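Local coordinates for protein mirolysin (Tannerella forsythia, PDB 6R7V) that probably cleaves peptide bonds as a zinc-dependent metallopeptidase of the pappalysin family, captured here as its latent zymogen, at residues E126-S129 and D133-K136; N143-T148 and N153-N158. The protein carries 1 engineered substitution. All blocks are in the same frame, centred on the assembly; numbering follows the deposited sequence.

Interaction 1: E126-S129 and D133-K136; sequences ETFS and DNVK
Phe128 lays its ring against Val135, and the amide of Asn134 closes in at the rim of the same ring. One face of the phenyl group is taken by the valine methyl CG2, which sits almost on the ring normal, 4.0 Å from the centroid of Phe128, a CH-pi contact. The ortho carbon completes the packing: Phe128 CD2 lies 3.6 Å from Val135 CB. The chi1 of -74°, which sets the phenyl group beside its own backbone N, turns the ring toward the 3-10 turn 134-136.

Asn134 does the polar work. Its CG stands between its own backbone N and carbonyl carbon (chi1 49°), and this folds the carboxamide back toward Phe128 and Ser129. There OD1 takes the amide hydrogen of Ser129 on a lone pair, in the carbonyl plane, with Ser129 N 2.9 Å from Asn134 OD1 and a nearly straight N-H...O angle of 169°. The same oxygen lies near the plane of the Phe128 ring, at its edge. At the other end of the amide, ND2 gives a hydrogen bond to a water that in turn donates to Thr127 O, so the amide is held at both ends, directly through OD1 and through a water at ND2, which should restrict its rotation.

Ser129 fixes the mouth of the turn with its backbone. Ser129 O receives a weak bond from Asp133 N at 3.0 Å and a second bond from a water, which in turn accepts from Val135 N, while the serine hydroxyl bonds within the turn to Glu131 and Met132 N. Beneath this closed loop, Phe128 and Val135 both pack on Val54 of strand 45-55 and on Cys157 of strand 152-157, and Val135 also reaches Val183 of strand 182-185, which seats the turn on one face of the mixed sheet.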
loop_
_atom_site.group_PDB
_atom_site.type_symbol
_atom_site.label_atom_id
_atom_site.label_comp_id
_atom_site.label_asym_id
_atom_site.label_seq_id
_atom_site.Cartn_x
_atom_site.Cartn_y
_atom_site.Cartn_z
ATOM N N GLU A 126 14.078 -19.099 5.970
ATOM C CA GLU A 126 15.106 -18.151 5.519
ATOM C C GLU A 126 14.535 -17.043 4.643
ATOM O O GLU A 126 14.930 -15.882 4.782
ATOM C CB GLU A 126 16.206 -18.883 4.761
ATOM C CG GLU A 126 17.230 -19.520 5.684
ATOM C CD GLU A 126 18.596 -19.735 5.061
ATOM O OE1 GLU A 126 19.602 -19.587 5.792
ATOM O OE2 GLU A 126 18.667 -20.036 3.847
ATOM N N THR A 127 13.628 -17.400 3.732
ATOM C CA THR A 127 13.034 -16.451 2.802
ATOM C C THR A 127 11.540 -16.738 2.658
ATOM O O THR A 127 11.191 -17.907 2.448
ATOM C CB THR A 127 13.745 -16.538 1.428
ATOM O OG1 THR A 127 15.158 -16.440 1.602
ATOM C CG2 THR A 127 13.272 -15.463 0.445
ATOM N N PHE A 128 10.676 -15.700 2.739
ATOM C CA PHE A 128 9.239 -15.898 2.609
ATOM C C PHE A 128 8.837 -15.742 1.175
ATOM O O PHE A 128 9.485 -15.021 0.410
ATOM C CB PHE A 128 8.479 -14.927 3.507
ATOM C CG PHE A 128 8.595 -15.368 4.947
ATOM C CD1 PHE A 128 9.638 -14.917 5.746
ATOM C CD2 PHE A 128 7.738 -16.336 5.467
ATOM C CE1 PHE A 128 9.794 -15.392 7.054
ATOM C CE2 PHE A 128 7.880 -16.797 6.776
ATOM C CZ PHE A 128 8.887 -16.299 7.578
ATOM N N SER A 129 7.753 -16.412 0.815
ATOM C CA SER A 129 7.235 -16.464 -0.539
ATOM C C SER A 129 5.888 -15.772 -0.636
ATOM O O SER A 129 4.985 -16.049 0.157
ATOM C CB SER A 129 7.107 -17.926 -0.974
ATOM O OG SER A 129 6.129 -18.146 -1.974
ATOM N N ASP A 133 2.198 -17.077 0.819
ATOM C CA ASP A 133 1.701 -16.187 1.893
ATOM C C ASP A 133 2.116 -16.763 3.257
ATOM O O ASP A 133 1.450 -16.551 4.275
ATOM C CB ASP A 133 0.157 -16.015 1.823
ATOM C CG ASP A 133 -0.332 -14.662 1.355
ATOM O OD1 ASP A 133 0.472 -13.699 1.371
ATOM O OD2 ASP A 133 -1.508 -14.563 0.985
ATOM N N ASN A 134 3.241 -17.495 3.286
ATOM C CA ASN A 134 3.651 -18.171 4.507
ATOM C C ASN A 134 4.011 -17.214 5.663
ATOM O O ASN A 134 3.944 -17.630 6.830
ATOM C CB ASN A 134 4.782 -19.191 4.266
ATOM C CG ASN A 134 6.001 -18.754 3.459
ATOM O OD1 ASN A 134 6.000 -17.753 2.729
ATOM N ND2 ASN A 134 7.079 -19.539 3.556
ATOM N N VAL A 135 4.333 -15.934 5.373
ATOM C CA VAL A 135 4.664 -15.025 6.490
ATOM C C VAL A 135 3.406 -14.736 7.343
ATOM O O VAL A 135 3.516 -14.273 8.483
ATOM C CB VAL A 135 5.319 -13.705 5.957
ATOM C CG1 VAL A 135 4.274 -12.765 5.339
ATOM C CG2 VAL A 135 6.075 -12.971 7.067
ATOM N N LYS A 136 2.217 -15.002 6.776
ATOM C CA LYS A 136 0.959 -14.650 7.422
ATOM C C LYS A 136 0.379 -15.787 8.230
ATOM O O LYS A 136 -0.731 -15.653 8.759
ATOM C CB LYS A 136 -0.057 -14.208 6.344
ATOM C CG LYS A 136 0.457 -13.054 5.509
ATOM C CD LYS A 136 -0.581 -12.625 4.486
ATOM C CE LYS A 136 -0.060 -11.450 3.670
ATOM N NZ LYS A 136 -0.877 -11.206 2.444
HETATM O O HOH W 1 9.330 -19.662 1.643
HETATM O O HOH W 2 4.812 -14.661 2.637
#

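Interaction 2: N143-T148 and N153-N158; sequences NNAWNT and NIWVCN
Asn153 reaches from the strand to the backbone of Trp146 in the loop and grips it twice. Its CB carries the carboxamide toward the loop, and the chi1 of -70° holds CG beside the backbone N. From CG the two branches part. OD1 accepts from Trp146 N at 2.8 Å, the donor tilted 23° from the carbonyl plane, and it also lies 3.4 Å from Ala145 CA. ND2 returns a bond to the carbonyl of the same residue, Asn153 ND2 to Trp146 O 2.9 Å, with the acceptor close to the amide plane of Asn153; the methyl CG2 of Thr148 rests beside this nitrogen. The pair of bonds pins the amide flat, and OD1 has a further partner in His52 NE2 on strand 45-55.

Two residues on, Trp155 sends its indole to the same loop and meets it edge-on. NE1 donates to Asn143 O at 2.8 Å, an almost straight bond (164°) that lies in both the ring plane and the carbonyl plane. Along the six-membered ring, Trp155 CZ2 touches the methyl of Ala145, CB, at 3.6 Å. The indole thus satisfies its N-H on the carbonyl of Asn143 and sets its benzo edge against the Ala145 methyl two residues on.

His52 also meets the Trp155 ring, and stands edge-to-face to that of Trp146. By bonding both N and O of one residue, the Asn153 amide makes a two-point grip like that of a backbone peptide in an antiparallel pair. It ties the loop entering strand 152-157 back to that strand, beside the mixed sheet, which probably corresponds to the sheet of the upper subdomain in metzincin catalytic domains.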
loop_
_atom_site.group_PDB
_atom_site.type_symbol
_atom_site.label_atom_id
_atom_site.label_comp_id
_atom_site.label_asym_id
_atom_site.label_seq_id
_atom_site.Cartn_x
_atom_site.Cartn_y
_atom_site.Cartn_z
ATOM N N ASN A 143 3.471 -15.366 11.149
ATOM C CA ASN A 143 2.657 -14.986 12.311
ATOM C C ASN A 143 1.232 -14.673 11.862
ATOM O O ASN A 143 1.035 -13.868 10.939
ATOM C CB ASN A 143 3.274 -13.794 13.082
ATOM C CG ASN A 143 2.630 -13.554 14.430
ATOM O OD1 ASN A 143 2.315 -12.419 14.815
ATOM N ND2 ASN A 143 2.360 -14.602 15.165
ATOM N N ASN A 144 0.238 -15.343 12.464
ATOM C CA ASN A 144 -1.163 -15.110 12.095
ATOM C C ASN A 144 -1.558 -13.644 12.209
ATOM O O ASN A 144 -1.109 -12.934 13.114
ATOM C CB ASN A 144 -2.106 -15.900 12.998
ATOM C CG ASN A 144 -2.092 -17.393 12.814
ATOM O OD1 ASN A 144 -1.453 -17.951 11.917
ATOM N ND2 ASN A 144 -2.836 -18.094 13.670
ATOM N N ALA A 145 -2.430 -13.200 11.309
ATOM C CA ALA A 145 -2.943 -11.850 11.367
ATOM C C ALA A 145 -3.792 -11.630 12.611
ATOM O O ALA A 145 -4.399 -12.570 13.147
ATOM C CB ALA A 145 -3.803 -11.606 10.130
ATOM N N TRP A 146 -3.834 -10.377 13.057
ATOM C CA TRP A 146 -4.763 -9.896 14.054
ATOM C C TRP A 146 -6.016 -9.491 13.320
ATOM O O TRP A 146 -5.908 -8.805 12.286
ATOM C CB TRP A 146 -4.199 -8.675 14.771
ATOM C CG TRP A 146 -3.079 -8.946 15.734
ATOM C CD1 TRP A 146 -2.364 -10.107 15.907
ATOM C CD2 TRP A 146 -2.557 -8.011 16.674
ATOM N NE1 TRP A 146 -1.492 -9.965 16.975
ATOM C CE2 TRP A 146 -1.541 -8.665 17.410
ATOM C CE3 TRP A 146 -2.926 -6.709 17.051
ATOM C CZ2 TRP A 146 -0.864 -8.038 18.457
ATOM C CZ3 TRP A 146 -2.186 -6.061 18.013
ATOM C CH2 TRP A 146 -1.193 -6.734 18.731
ATOM N N ASN A 147 -7.185 -9.857 13.872
ATOM C CA ASN A 147 -8.509 -9.541 13.314
ATOM C C ASN A 147 -8.424 -8.463 12.169
ATOM O O ASN A 147 -8.381 -7.257 12.443
ATOM C CB ASN A 147 -9.428 -9.055 14.421
ATOM C CG ASN A 147 -10.852 -8.849 13.946
ATOM O OD1 ASN A 147 -11.160 -8.865 12.738
ATOM N ND2 ASN A 147 -11.733 -8.566 14.893
ATOM N N THR A 148 -8.473 -8.906 10.888
ATOM C CA THR A 148 -8.274 -7.998 9.753
ATOM C C THR A 148 -9.436 -7.023 9.533
ATOM O O THR A 148 -9.300 -6.102 8.715
ATOM C CB THR A 148 -7.957 -8.772 8.476
ATOM O OG1 THR A 148 -9.042 -9.656 8.201
ATOM C CG2 THR A 148 -6.670 -9.554 8.593
ATOM N N ASN A 153 -2.663 -5.150 9.184
ATOM C CA ASN A 153 -1.514 -5.997 9.480
ATOM C C ASN A 153 -0.404 -5.750 8.473
ATOM O O ASN A 153 -0.636 -5.883 7.259
ATOM C CB ASN A 153 -1.904 -7.466 9.412
ATOM C CG ASN A 153 -2.807 -7.912 10.514
ATOM O OD1 ASN A 153 -2.377 -8.530 11.500
ATOM N ND2 ASN A 153 -4.080 -7.608 10.393
ATOM N N ILE A 154 0.777 -5.361 8.970
ATOM C CA ILE A 154 1.945 -5.140 8.144
ATOM C C ILE A 154 3.005 -6.127 8.565
ATOM O O ILE A 154 3.502 -6.022 9.706
ATOM C CB ILE A 154 2.497 -3.711 8.251
ATOM C CG1 ILE A 154 1.430 -2.638 7.922
ATOM C CG2 ILE A 154 3.724 -3.600 7.336
ATOM C CD1 ILE A 154 1.980 -1.156 8.062
ATOM N N TRP A 155 3.325 -7.109 7.706
ATOM C CA TRP A 155 4.360 -8.086 8.034
ATOM C C TRP A 155 5.668 -7.588 7.477
ATOM O O TRP A 155 5.683 -7.059 6.351
ATOM C CB TRP A 155 4.015 -9.454 7.434
ATOM C CG TRP A 155 2.903 -10.167 8.114
ATOM C CD1 TRP A 155 3.027 -11.144 9.061
ATOM C CD2 TRP A 155 1.506 -10.110 7.773
ATOM N NE1 TRP A 155 1.783 -11.644 9.395
ATOM C CE2 TRP A 155 0.827 -10.998 8.640
ATOM C CE3 TRP A 155 0.747 -9.344 6.860
ATOM C CZ2 TRP A 155 -0.557 -11.205 8.560
ATOM C CZ3 TRP A 155 -0.627 -9.521 6.814
ATOM C CH2 TRP A 155 -1.264 -10.471 7.624
ATOM N N VAL A 156 6.757 -7.702 8.260
ATOM C CA VAL A 156 8.093 -7.298 7.832
ATOM C C VAL A 156 8.978 -8.519 7.874
ATOM O O VAL A 156 9.015 -9.192 8.913
ATOM C CB VAL A 156 8.628 -6.180 8.740
ATOM C CG1 VAL A 156 10.034 -5.756 8.314
ATOM C CG2 VAL A 156 7.668 -4.981 8.749
ATOM N N CYS A 157 9.577 -8.902 6.738
ATOM C CA CYS A 157 10.323 -10.142 6.678
ATOM C C CYS A 157 11.330 -10.108 5.533
ATOM O O CYS A 157 11.349 -9.141 4.747
ATOM C CB CYS A 157 9.348 -11.304 6.487
ATOM S SG CYS A 157 8.533 -11.310 4.869
ATOM N N ASN A 158 12.073 -11.204 5.384
ATOM C CA ASN A 158 12.961 -11.349 4.237
ATOM C C ASN A 158 12.175 -11.898 3.039
ATOM O O ASN A 158 11.779 -13.057 3.059
ATOM C CB ASN A 158 14.107 -12.271 4.570
ATOM C CG ASN A 158 15.037 -12.447 3.405
ATOM O OD1 ASN A 158 15.216 -11.519 2.605
ATOM N ND2 ASN A 158 15.637 -13.640 3.287
#

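In the fold
After strand 118-122 the chain enters a long connection to strand 152-157, and both contacts fall along it in series. Interaction 1 closes first, over the three residues between its segments; interaction 2 opens seven residues later and closes when the chain has turned into the strand. Neither encloses the other and they do not cross, yet their centres lie about 11 Å apart and the two touch. Asn158, at the far end of 153-158, returns to the first segment: its ND2 probably bonds Glu126 O and its backbone O probably bonds Phe128 N. Val135 and Asn143 are joined by a backbone hydrogen bond. Parts of the connection are thus tied to strand 152-157 and the residue that follows it, in a sheet where that strand lies between strands 45-55 and 182-185.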